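Local coordinates for protein arginase 1, mitochondrial (Arabidopsis thaliana, PDB 6VSU) that hydrolyses L-arginine to urea and L-ornithine, and agmatine to urea and putrescine, with two manganese ions per subunit, working as a homohexamer, at residues Arg113-Ile118 against Ser143-Arg148; Thr44-Val49 against Leu134-Asp139; Arg195-Gly200 against Gly216-Glu221; Glu83-Lys88 against Leu315-Ser320. All coordinates share one frame; numbering follows the deposited sequence.

Contact 1: Arg113-Ile118 against Ser143-Arg148; sequences RLMNVI and SYPVVR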
loop_
_atom_site.group_PDB
_atom_site.type_symbol
_atom_site.label_atom_id
_atom_site.label_comp_id
_atom_site.label_asym_id
_atom_site.label_seq_id
_atom_site.Cartn_x
_atom_site.Cartn_y
_atom_site.Cartn_z
ATOM N N ARG E 113 22.653 -2.173 32.377
ATOM C CA ARG E 113 23.842 -1.524 31.787
ATOM C C ARG E 113 23.441 -0.740 30.542
ATOM O O ARG E 113 23.935 0.372 30.387
ATOM C CB ARG E 113 24.921 -2.560 31.507
ATOM C CG ARG E 113 25.755 -2.848 32.739
ATOM C CD ARG E 113 26.217 -4.290 32.813
ATOM N NE ARG E 113 27.192 -4.683 31.800
ATOM C CZ ARG E 113 28.351 -4.093 31.624
ATOM N NH1 ARG E 113 29.185 -4.512 30.675
ATOM N NH2 ARG E 113 28.671 -3.061 32.395
ATOM N N LEU E 114 22.553 -1.274 29.716
ATOM C CA LEU E 114 22.153 -0.526 28.505
ATOM C C LEU E 114 21.413 0.738 28.923
ATOM O O LEU E 114 21.713 1.819 28.355
ATOM C CB LEU E 114 21.308 -1.411 27.598
ATOM C CG LEU E 114 20.687 -0.711 26.405
ATOM C CD1 LEU E 114 21.782 -0.124 25.541
ATOM C CD2 LEU E 114 19.809 -1.672 25.617
ATOM N N MET E 115 20.499 0.668 29.886
ATOM C CA MET E 115 19.751 1.891 30.243
ATOM C C MET E 115 20.719 2.899 30.886
ATOM O O MET E 115 20.522 4.123 30.704
ATOM C CB MET E 115 18.568 1.575 31.162
ATOM C CG MET E 115 17.504 0.687 30.500
ATOM S SD MET E 115 17.022 1.172 28.813
ATOM C CE MET E 115 15.234 1.106 28.912
ATOM N N ASN E 116 21.702 2.442 31.635
ATOM C CA ASN E 116 22.744 3.331 32.220
ATOM C C ASN E 116 23.514 4.047 31.091
ATOM O O ASN E 116 23.880 5.191 31.252
ATOM C CB ASN E 116 23.718 2.550 33.101
ATOM C CG ASN E 116 23.097 2.029 34.388
ATOM O OD1 ASN E 116 21.956 2.380 34.764
ATOM N ND2 ASN E 116 23.835 1.129 35.044
ATOM N N VAL E 117 23.747 3.389 29.966
ATOM C CA VAL E 117 24.418 4.035 28.805
ATOM C C VAL E 117 23.524 5.143 28.285
ATOM O O VAL E 117 24.005 6.241 27.994
ATOM C CB VAL E 117 24.780 3.031 27.698
ATOM C CG1 VAL E 117 25.317 3.750 26.492
ATOM C CG2 VAL E 117 25.799 2.024 28.221
ATOM N N ILE E 118 22.262 4.865 28.132
ATOM C CA ILE E 118 21.316 5.916 27.683
ATOM C C ILE E 118 21.338 7.110 28.639
ATOM O O ILE E 118 21.399 8.222 28.145
ATOM C CB ILE E 118 19.914 5.327 27.490
ATOM C CG1 ILE E 118 19.955 4.348 26.317
ATOM C CG2 ILE E 118 18.895 6.399 27.222
ATOM C CD1 ILE E 118 18.796 3.357 26.340
ATOM N N SER E 143 12.247 6.591 28.188
ATOM C CA SER E 143 11.856 7.755 28.983
ATOM C C SER E 143 12.405 7.629 30.400
ATOM O O SER E 143 12.802 8.644 30.961
ATOM C CB SER E 143 10.386 7.904 28.948
ATOM O OG SER E 143 9.985 8.439 27.697
ATOM N N TYR E 144 12.489 6.425 30.952
ATOM C CA TYR E 144 12.979 6.218 32.337
ATOM C C TYR E 144 14.425 6.688 32.422
ATOM O O TYR E 144 14.725 7.587 33.205
ATOM C CB TYR E 144 12.786 4.781 32.826
ATOM C CG TYR E 144 13.547 4.385 34.073
ATOM C CD1 TYR E 144 13.744 5.264 35.124
ATOM C CD2 TYR E 144 14.031 3.096 34.239
ATOM C CE1 TYR E 144 14.363 4.881 36.321
ATOM C CE2 TYR E 144 14.688 2.708 35.409
ATOM C CZ TYR E 144 14.867 3.605 36.457
ATOM O OH TYR E 144 15.515 3.220 37.601
ATOM N N PRO E 145 15.384 6.095 31.691
ATOM C CA PRO E 145 16.783 6.489 31.859
ATOM C C PRO E 145 17.059 7.928 31.464
ATOM O O PRO E 145 18.012 8.518 31.959
ATOM C CB PRO E 145 17.589 5.531 30.967
ATOM C CG PRO E 145 16.559 4.957 30.009
ATOM C CD PRO E 145 15.270 4.898 30.839
ATOM N N VAL E 146 16.256 8.454 30.573
ATOM C CA VAL E 146 16.431 9.859 30.101
ATOM C C VAL E 146 15.997 10.767 31.261
ATOM O O VAL E 146 16.737 11.719 31.567
ATOM C CB VAL E 146 15.631 10.122 28.818
ATOM C CG1 VAL E 146 15.645 11.585 28.472
ATOM C CG2 VAL E 146 16.144 9.343 27.614
ATOM N N VAL E 147 14.784 10.542 31.809
ATOM C CA VAL E 147 14.222 11.436 32.863
ATOM C C VAL E 147 15.131 11.330 34.087
ATOM O O VAL E 147 15.481 12.362 34.636
ATOM C CB VAL E 147 12.763 11.129 33.208
ATOM C CG1 VAL E 147 12.412 11.803 34.502
ATOM C CG2 VAL E 147 11.809 11.583 32.099
ATOM N N ARG E 148 15.634 10.131 34.371
ATOM C CA ARG E 148 16.559 9.926 35.510
ATOM C C ARG E 148 17.829 10.765 35.308
ATOM O O ARG E 148 18.266 11.376 36.283
ATOM C CB ARG E 148 16.914 8.440 35.610
ATOM C CG ARG E 148 18.015 8.109 36.605
ATOM C CD ARG E 148 18.274 6.618 36.702
ATOM N NE ARG E 148 18.903 6.091 35.501
ATOM C CZ ARG E 148 19.009 4.809 35.196
ATOM N NH1 ARG E 148 18.524 3.888 36.006
ATOM N NH2 ARG E 148 19.594 4.447 34.073
HETATM O O HOH W 1 19.391 1.315 34.764
#

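Contact 2: Thr44-Val49 against Leu134-Asp139; sequences TSLLGV and LVLGGD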
loop_
_atom_site.group_PDB
_atom_site.type_symbol
_atom_site.label_atom_id
_atom_site.label_comp_id
_atom_site.label_asym_id
_atom_site.label_seq_id
_atom_site.Cartn_x
_atom_site.Cartn_y
_atom_site.Cartn_z
ATOM N N THR E 44 18.301 23.203 21.806
ATOM C CA THR E 44 17.853 21.809 21.597
ATOM C C THR E 44 18.915 21.021 20.809
ATOM O O THR E 44 19.404 21.475 19.747
ATOM C CB THR E 44 16.546 21.791 20.820
ATOM O OG1 THR E 44 15.590 22.630 21.465
ATOM C CG2 THR E 44 16.030 20.380 20.731
ATOM N N SER E 45 19.253 19.840 21.299
ATOM C CA SER E 45 20.169 18.910 20.626
ATOM C C SER E 45 19.511 17.543 20.627
ATOM O O SER E 45 19.164 17.075 21.695
ATOM C CB SER E 45 21.481 18.908 21.296
ATOM O OG SER E 45 22.469 18.487 20.395
ATOM N N LEU E 46 19.287 16.987 19.434
ATOM C CA LEU E 46 18.646 15.674 19.246
ATOM C C LEU E 46 19.598 14.582 19.690
ATOM O O LEU E 46 20.806 14.686 19.458
ATOM C CB LEU E 46 18.290 15.477 17.781
ATOM C CG LEU E 46 17.429 16.557 17.151
ATOM C CD1 LEU E 46 17.017 16.127 15.737
ATOM C CD2 LEU E 46 16.193 16.834 17.976
ATOM N N LEU E 47 19.065 13.588 20.347
ATOM C CA LEU E 47 19.792 12.357 20.691
ATOM C C LEU E 47 18.896 11.172 20.345
ATOM O O LEU E 47 17.802 11.111 20.868
ATOM C CB LEU E 47 20.138 12.359 22.171
ATOM C CG LEU E 47 20.826 11.098 22.652
ATOM C CD1 LEU E 47 22.191 10.961 22.026
ATOM C CD2 LEU E 47 20.951 11.107 24.161
ATOM N N GLY E 48 19.328 10.320 19.418
ATOM C CA GLY E 48 18.552 9.177 18.965
ATOM C C GLY E 48 18.821 8.013 19.857
ATOM O O GLY E 48 20.019 7.815 20.296
ATOM N N VAL E 49 17.761 7.296 20.209
ATOM C CA VAL E 49 17.926 6.034 20.971
ATOM C C VAL E 49 17.151 4.939 20.259
ATOM O O VAL E 49 15.933 4.807 20.472
ATOM C CB VAL E 49 17.469 6.246 22.418
ATOM C CG1 VAL E 49 17.810 4.997 23.224
ATOM C CG2 VAL E 49 18.134 7.479 23.017
ATOM N N LEU E 134 16.745 16.554 23.421
ATOM C CA LEU E 134 15.429 16.154 22.896
ATOM C C LEU E 134 15.645 14.767 22.287
ATOM O O LEU E 134 16.390 14.668 21.322
ATOM C CB LEU E 134 14.992 17.194 21.868
ATOM C CG LEU E 134 13.513 17.083 21.457
ATOM C CD1 LEU E 134 13.139 18.219 20.491
ATOM C CD2 LEU E 134 13.201 15.699 20.882
ATOM N N VAL E 135 15.068 13.740 22.870
ATOM C CA VAL E 135 15.460 12.347 22.574
ATOM C C VAL E 135 14.465 11.759 21.556
ATOM O O VAL E 135 13.239 11.935 21.751
ATOM C CB VAL E 135 15.523 11.530 23.862
ATOM C CG1 VAL E 135 15.517 10.006 23.615
ATOM C CG2 VAL E 135 16.703 11.955 24.689
ATOM N N LEU E 136 14.979 11.147 20.478
ATOM C CA LEU E 136 14.144 10.471 19.464
ATOM C C LEU E 136 14.114 9.010 19.848
ATOM O O LEU E 136 15.156 8.362 19.691
ATOM C CB LEU E 136 14.781 10.585 18.072
ATOM C CG LEU E 136 15.142 11.995 17.611
ATOM C CD1 LEU E 136 15.703 12.000 16.216
ATOM C CD2 LEU E 136 13.959 12.922 17.734
ATOM N N GLY E 137 12.970 8.467 20.213
ATOM C CA GLY E 137 12.879 7.014 20.384
ATOM C C GLY E 137 12.654 6.318 19.037
ATOM O O GLY E 137 12.517 6.987 18.014
ATOM N N GLY E 138 12.653 4.974 19.050
ATOM C CA GLY E 138 12.785 4.165 20.248
ATOM C C GLY E 138 11.443 3.989 20.953
ATOM O O GLY E 138 10.534 4.862 20.819
ATOM N N ASP E 139 11.255 2.859 21.631
ATOM C CA ASP E 139 10.019 2.582 22.398
ATOM C C ASP E 139 10.034 3.402 23.712
ATOM O O ASP E 139 11.050 4.006 24.053
ATOM C CB ASP E 139 9.833 1.077 22.555
ATOM C CG ASP E 139 10.737 0.367 23.571
ATOM O OD1 ASP E 139 10.949 0.919 24.705
ATOM O OD2 ASP E 139 11.172 -0.785 23.233
#

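Contact 3: Arg195-Gly200 against Gly216-Glu221; sequences RLLQVG and GVEQYE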
loop_
_atom_site.group_PDB
_atom_site.type_symbol
_atom_site.label_atom_id
_atom_site.label_comp_id
_atom_site.label_asym_id
_atom_site.label_seq_id
_atom_site.Cartn_x
_atom_site.Cartn_y
_atom_site.Cartn_z
ATOM N N ARG E 195 5.075 16.563 39.692
ATOM C CA ARG E 195 3.799 16.284 38.989
ATOM C C ARG E 195 4.086 15.457 37.728
ATOM O O ARG E 195 5.110 15.742 37.054
ATOM C CB ARG E 195 3.095 17.583 38.637
ATOM C CG ARG E 195 2.685 18.375 39.872
ATOM C CD ARG E 195 2.050 19.655 39.435
ATOM N NE ARG E 195 0.689 19.473 38.903
ATOM C CZ ARG E 195 -0.029 20.430 38.306
ATOM N NH1 ARG E 195 -1.271 20.183 37.903
ATOM N NH2 ARG E 195 0.480 21.652 38.196
ATOM N N LEU E 196 3.242 14.456 37.490
ATOM C CA LEU E 196 3.079 13.739 36.215
ATOM C C LEU E 196 1.636 13.921 35.744
ATOM O O LEU E 196 0.706 13.409 36.405
ATOM C CB LEU E 196 3.408 12.263 36.411
ATOM C CG LEU E 196 3.248 11.354 35.185
ATOM C CD1 LEU E 196 4.084 11.806 34.024
ATOM C CD2 LEU E 196 3.598 9.912 35.548
ATOM N N LEU E 197 1.488 14.696 34.668
ATOM C CA LEU E 197 0.225 14.873 33.949
ATOM C C LEU E 197 0.280 13.981 32.703
ATOM O O LEU E 197 1.220 14.164 31.872
ATOM C CB LEU E 197 0.095 16.319 33.513
ATOM C CG LEU E 197 -0.449 17.266 34.557
ATOM C CD1 LEU E 197 0.627 17.562 35.592
ATOM C CD2 LEU E 197 -0.993 18.558 33.920
ATOM N N GLN E 198 -0.655 13.029 32.643
ATOM C CA GLN E 198 -0.834 12.059 31.539
ATOM C C GLN E 198 -2.068 12.523 30.774
ATOM O O GLN E 198 -3.087 12.681 31.389
ATOM C CB GLN E 198 -0.966 10.654 32.140
ATOM C CG GLN E 198 0.312 10.275 32.866
ATOM C CD GLN E 198 0.314 8.802 33.175
ATOM O OE1 GLN E 198 -0.672 8.269 33.703
ATOM N NE2 GLN E 198 1.428 8.154 32.884
ATOM N N VAL E 199 -1.884 12.854 29.502
ATOM C CA VAL E 199 -2.905 13.456 28.616
ATOM C C VAL E 199 -3.070 12.599 27.366
ATOM O O VAL E 199 -2.073 12.264 26.741
ATOM C CB VAL E 199 -2.519 14.901 28.255
ATOM C CG1 VAL E 199 -3.611 15.502 27.377
ATOM C CG2 VAL E 199 -2.294 15.696 29.527
ATOM N N GLY E 200 -4.321 12.361 26.998
ATOM C CA GLY E 200 -4.725 11.562 25.833
ATOM C C GLY E 200 -4.964 10.120 26.143
ATOM O O GLY E 200 -5.163 9.356 25.202
ATOM N N GLY E 216 0.077 9.339 42.859
ATOM C CA GLY E 216 -0.531 10.678 42.735
ATOM C C GLY E 216 -0.383 11.253 41.340
ATOM O O GLY E 216 -0.049 12.466 41.205
ATOM N N VAL E 217 -0.558 10.425 40.337
ATOM C CA VAL E 217 -0.465 10.833 38.901
ATOM C C VAL E 217 -1.762 11.583 38.570
ATOM O O VAL E 217 -2.818 11.185 39.087
ATOM C CB VAL E 217 -0.276 9.590 38.007
ATOM C CG1 VAL E 217 -0.245 9.904 36.527
ATOM C CG2 VAL E 217 0.982 8.874 38.375
ATOM N N GLU E 218 -1.695 12.628 37.767
ATOM C CA GLU E 218 -2.889 13.326 37.239
ATOM C C GLU E 218 -3.206 12.784 35.840
ATOM O O GLU E 218 -2.428 13.078 34.919
ATOM C CB GLU E 218 -2.602 14.810 37.231
ATOM C CG GLU E 218 -2.382 15.330 38.639
ATOM C CD GLU E 218 -1.731 16.706 38.647
ATOM O OE1 GLU E 218 -2.361 17.615 37.995
ATOM O OE2 GLU E 218 -0.569 16.834 39.211
ATOM N N GLN E 219 -4.245 11.955 35.714
ATOM C CA GLN E 219 -4.552 11.194 34.488
ATOM C C GLN E 219 -5.718 11.892 33.794
ATOM O O GLN E 219 -6.788 11.921 34.371
ATOM C CB GLN E 219 -4.865 9.728 34.787
ATOM C CG GLN E 219 -3.603 8.970 35.147
ATOM C CD GLN E 219 -3.779 7.505 35.479
ATOM O OE1 GLN E 219 -4.819 7.116 35.998
ATOM N NE2 GLN E 219 -2.740 6.707 35.242
ATOM N N TYR E 220 -5.535 12.406 32.586
ATOM C CA TYR E 220 -6.627 12.996 31.780
ATOM C C TYR E 220 -6.981 11.958 30.711
ATOM O O TYR E 220 -6.143 11.661 29.893
ATOM C CB TYR E 220 -6.235 14.377 31.243
ATOM C CG TYR E 220 -6.029 15.373 32.344
ATOM C CD1 TYR E 220 -7.110 16.062 32.854
ATOM C CD2 TYR E 220 -4.823 15.516 32.994
ATOM C CE1 TYR E 220 -6.993 16.897 33.945
ATOM C CE2 TYR E 220 -4.675 16.390 34.054
ATOM C CZ TYR E 220 -5.757 17.093 34.524
ATOM O OH TYR E 220 -5.672 17.944 35.597
ATOM N N GLU E 221 -8.177 11.421 30.769
ATOM C CA GLU E 221 -8.726 10.460 29.788
ATOM C C GLU E 221 -9.525 11.180 28.694
ATOM O O GLU E 221 -10.155 12.180 28.979
ATOM C CB GLU E 221 -9.591 9.458 30.526
ATOM C CG GLU E 221 -8.800 8.636 31.527
ATOM C CD GLU E 221 -9.652 7.599 32.229
ATOM O OE1 GLU E 221 -10.287 6.767 31.568
ATOM O OE2 GLU E 221 -9.729 7.647 33.444
HETATM O O HOH W 2 0.959 14.461 39.868
HETATM O O HOH W 3 -6.803 13.794 27.483
#

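Contact 4: Glu83-Lys88 against Leu315-Ser320; sequences EGKELK and LAAKIS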
loop_
_atom_site.group_PDB
_atom_site.type_symbol
_atom_site.label_atom_id
_atom_site.label_comp_id
_atom_site.label_asym_id
_atom_site.label_seq_id
_atom_site.Cartn_x
_atom_site.Cartn_y
_atom_site.Cartn_z
ATOM N N GLU E 83 5.967 29.075 14.861
ATOM C CA GLU E 83 6.201 30.345 15.602
ATOM C C GLU E 83 7.287 31.201 14.937
ATOM O O GLU E 83 7.397 32.358 15.325
ATOM C CB GLU E 83 6.465 30.094 17.085
ATOM C CG GLU E 83 5.227 29.687 17.857
ATOM C CD GLU E 83 5.519 28.991 19.175
ATOM O OE1 GLU E 83 6.542 28.282 19.251
ATOM O OE2 GLU E 83 4.730 29.171 20.121
ATOM N N GLY E 84 8.117 30.637 14.056
ATOM C CA GLY E 84 9.062 31.489 13.317
ATOM C C GLY E 84 10.522 31.216 13.651
ATOM O O GLY E 84 11.368 31.921 13.089
ATOM N N LYS E 85 10.851 30.158 14.388
ATOM C CA LYS E 85 12.274 29.817 14.661
ATOM C C LYS E 85 12.891 29.141 13.441
ATOM O O LYS E 85 12.189 28.444 12.719
ATOM C CB LYS E 85 12.397 29.008 15.938
ATOM C CG LYS E 85 12.002 29.883 17.110
ATOM C CD LYS E 85 12.655 29.554 18.361
ATOM C CE LYS E 85 12.518 30.643 19.408
ATOM N NZ LYS E 85 12.714 30.003 20.731
ATOM N N GLU E 86 14.171 29.406 13.245
ATOM C CA GLU E 86 14.963 28.936 12.099
ATOM C C GLU E 86 15.780 27.722 12.554
ATOM O O GLU E 86 16.733 27.891 13.340
ATOM C CB GLU E 86 15.808 30.103 11.590
ATOM C CG GLU E 86 16.704 29.746 10.403
ATOM C CD GLU E 86 15.974 29.080 9.242
ATOM O OE1 GLU E 86 15.149 29.811 8.558
ATOM O OE2 GLU E 86 16.103 27.813 9.124
ATOM N N LEU E 87 15.417 26.554 12.026
ATOM C CA LEU E 87 15.955 25.232 12.409
ATOM C C LEU E 87 17.368 25.064 11.861
ATOM O O LEU E 87 18.089 24.256 12.418
ATOM C CB LEU E 87 15.023 24.137 11.875
ATOM C CG LEU E 87 13.685 24.016 12.582
ATOM C CD1 LEU E 87 12.750 23.123 11.793
ATOM C CD2 LEU E 87 13.865 23.489 14.017
ATOM N N LYS E 88 17.790 25.829 10.866
ATOM C CA LYS E 88 19.190 25.769 10.388
ATOM C C LYS E 88 20.130 26.564 11.291
ATOM O O LYS E 88 21.337 26.422 11.058
ATOM C CB LYS E 88 19.299 26.302 8.960
ATOM C CG LYS E 88 18.631 25.429 7.921
ATOM C CD LYS E 88 18.473 26.154 6.630
ATOM C CE LYS E 88 17.808 25.267 5.601
ATOM N NZ LYS E 88 17.505 26.116 4.419
ATOM N N LEU E 315 8.831 21.178 19.445
ATOM C CA LEU E 315 9.469 21.049 20.768
ATOM C C LEU E 315 10.778 21.829 20.750
ATOM O O LEU E 315 11.186 22.445 21.785
ATOM C CB LEU E 315 9.707 19.578 21.089
ATOM C CG LEU E 315 8.492 18.812 21.593
ATOM C CD1 LEU E 315 8.798 17.305 21.660
ATOM C CD2 LEU E 315 8.007 19.295 22.973
ATOM N N ALA E 316 11.525 21.711 19.660
ATOM C CA ALA E 316 12.823 22.375 19.559
ATOM C C ALA E 316 12.568 23.879 19.725
ATOM O O ALA E 316 13.361 24.520 20.369
ATOM C CB ALA E 316 13.493 22.064 18.238
ATOM N N ALA E 317 11.518 24.412 19.091
ATOM C CA ALA E 317 11.244 25.869 19.110
ATOM C C ALA E 317 10.938 26.298 20.542
ATOM O O ALA E 317 11.233 27.433 20.891
ATOM C CB ALA E 317 10.105 26.209 18.176
ATOM N N LYS E 318 10.419 25.373 21.347
ATOM C CA LYS E 318 10.046 25.642 22.742
ATOM C C LYS E 318 11.240 25.481 23.692
ATOM O O LYS E 318 11.324 26.203 24.721
ATOM C CB LYS E 318 8.931 24.674 23.107
ATOM C CG LYS E 318 8.300 24.950 24.438
ATOM C CD LYS E 318 6.933 24.334 24.567
ATOM C CE LYS E 318 6.184 24.917 25.750
ATOM N NZ LYS E 318 5.529 26.161 25.341
ATOM N N ILE E 319 12.069 24.474 23.459
ATOM C CA ILE E 319 13.246 24.227 24.331
ATOM C C ILE E 319 14.276 25.354 24.078
ATOM O O ILE E 319 14.814 25.886 25.046
ATOM C CB ILE E 319 13.762 22.788 24.115
ATOM C CG1 ILE E 319 12.709 21.775 24.590
ATOM C CG2 ILE E 319 15.143 22.556 24.753
ATOM C CD1 ILE E 319 13.030 20.352 24.184
ATOM N N SER E 320 14.487 25.768 22.836
ATOM C CA SER E 320 15.591 26.694 22.497
ATOM C C SER E 320 15.165 28.109 22.840
ATOM O O SER E 320 14.005 28.424 22.618
ATOM C CB SER E 320 15.988 26.593 21.068
ATOM O OG SER E 320 16.393 25.276 20.760
HETATM O O HOH W 4 8.971 29.313 19.862
#

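Contact 1: Arg113-Ile118 against Ser143-Arg148
R148 sets its CG anti to the backbone N (chi1 171°) and bends at chi3, which carries the guanidinium across the helix gap to the 113-118 side; M115, with its CG anti to the carbonyl carbon and a further bend at chi2, brings SD over P145. The ring of P145 fills the interface. Its CG meets M115 SD at 4.0 Å and I118 CG2 at 3.9 Å, and its CB comes within 3.3 Å of M115 O. I118 CG2 also reaches V146 CG2, 4.0 Å away, where the buried side of the contact continues toward the sheet. On the polar side N116 and R148 cross obliquely, amide and guanidinium planes turned 54° apart, with N116 OD1 3.2 Å from R148 NH2. One water joins them more plainly: it donates to N116 OD1 at 2.8 Å and accepts from R148 NH1 at 3.0 Å. The guanidinium edge also faces M115 O, and R148 NH2 hydrogen-bonds S119 OG, one residue beyond the first segment. S119 OG bonds P145 O as well, which ties the two helices together a second time. Without the guanidinium, as with an alanine here, S119 OG and the bridging water would probably each lose a donor, and a gap would open beside N116. The axes of 113-118 and 143-148 pass 8.6 Å apart at 47°, and these helices, 111-126 and 143-154, come just before and just after the parallel strand 131-136, the alternation expected of the alpha/beta arginase fold.

Contact 2: Thr44-Val49 against Leu134-Asp139
L136 is bonded to the neighbouring strand through both its backbone N and its O: the N donates to L47 O at 2.9 Å, and the O accepts from V49 N, also at 2.9 Å and nearly straight at 172°. Before it in the sequence, L134 does the same, giving its N to S45 O and taking L47 N on its O, 3.0 Å each. The residues alternate as a parallel pair requires. Between the main bonds, L46 CA leans on L134 O and V135 CA on L47 O. Side chains lock the two faces. On one, L46 and L134 run alongside each other, with L46 CD2 against L134 CB, and T44, with its CG2 anti to the backbone N, sets that methyl 3.5 Å from L134 CB. On the other, V49 CG2 meets V135 CG1 at 3.7 Å. Further along, a cis peptide joins G137 to G138, and V49 O lies 3.2 Å from G138 CA; a CB on G138 would clash with that oxygen, and its positive phi favours glycine too. The polar ends of T44 and S45 are held elsewhere, by S320 and T94. Helix 303-319 covers the L46, L134 and L136 face through V312 and L315, while helix 111-126 covers L47 and V49 on the reverse; strand 93-98, outermost within this chain, bonds the other edge of 43-48, and 285-291 lies beyond 131-136.

Contact 3: Arg195-Gly200 against Gly216-Glu221
R195 opens the segment with a side-on, two-bond salt bridge to E218: NE reaches OE2 at 2.9 Å and NH1 reaches OE1 at 2.8 Å, each carboxylate oxygen using its syn lone pair. The two flat groups are only 7° from coplanar, because the bend at R195 chi3 (74°) turns the guanidinium edge-on to the acid. A leucine in its place would probably leave the E218 carboxylate without its counter-charge and freer to turn. L196 follows; its O takes E218 N, and its CD2 packs beside V217 CG1 at 4.0 Å. L197 points to the E218 and Y220 face, where its CD1 runs alongside the carboxylate. Q198 turns to the other face; Q198 N donates to E218 O, and Q198 O accepts from Y220 N at 2.7 Å. Its side-chain amide lies almost flat with that of Q219, planes 1° apart, and Q198 OE1 accepts from Q219 NE2 at 3.0 Å. Q198 NE2 is turned to P167 O, between the manganese ligands H166 and D168, and to H162 ND1 of strand 158-163. V199 then touches the Y220 ring obliquely, and G200 N has a weak bond to Y220 O. Strand 218-221 ends the sheet within this chain, reached from 193-201 through helix 206-215 in a beta-alpha-beta crossover; strand 158-163 bonds the other edge of 193-201, and helix 225-232 packs on V199 and Y220.

Contact 4: Glu83-Lys88 against Leu315-Ser320
K85 and A317 form the tight part of this contact, while E83 marks its watery side. The lysine chain is extended beyond CG and lies along the C-terminal end of the helix, which carries K85 NZ to A317 O at 3.0 Å, in the carbonyl plane. S320 O lies 2.8 Å from K85 NZ. The ammonium thus faces the A317 and S320 carbonyl oxygens at the end of helix 303-319, where the negative end of the helix dipole would be expected to favour its positive charge. A317 packs its methyl under the aliphatic K85 chain, CB to CD at 4.2 Å. Deeper in the fold L87 CD2 comes only to 4.5 Å from A316 CB, a light touch between apolar groups. On the exposed side E83 does not bond to the helix directly: water 4 donates to E83 OE1 at 2.7 Å and to A317 O at 3.1 Å, a second donor to that carbonyl beside K85 NZ. E83 OE1 itself lies 4.3 Å from A317 CB, and E83 also packs on R223 of a neighbouring subunit. The loop runs between helix 64-72 and strand 93-98, crossing the C-terminal end of helix 303-319; L87 and A316 both rest on L93 of that strand, S320 OG bonds to V92 O, and the helix packs L315 and I319 against strand 285-291.

The four contacts belong to one alpha/beta fold built on a parallel sheet, which contacts 2 and 3 enter directly. Contact 2 is central, and contacts 1 and 4 flank it from opposite sides of the chain's centre, their centres about 12 and 16 Å from that of contact 2. Contact 1 touches it where I118 meets V49 and V146 meets V135; contact 4 where T44 OG1 probably bonds S320 OG and A316 O. Contact 3, in the same sheet, lies about 23 Å off at the far edge. Along the chain contacts 1 and 2 interleave and contact 3 follows; contact 4 crosses contact 2 and spans contacts 1 and 3, tying an early loop to the last helix.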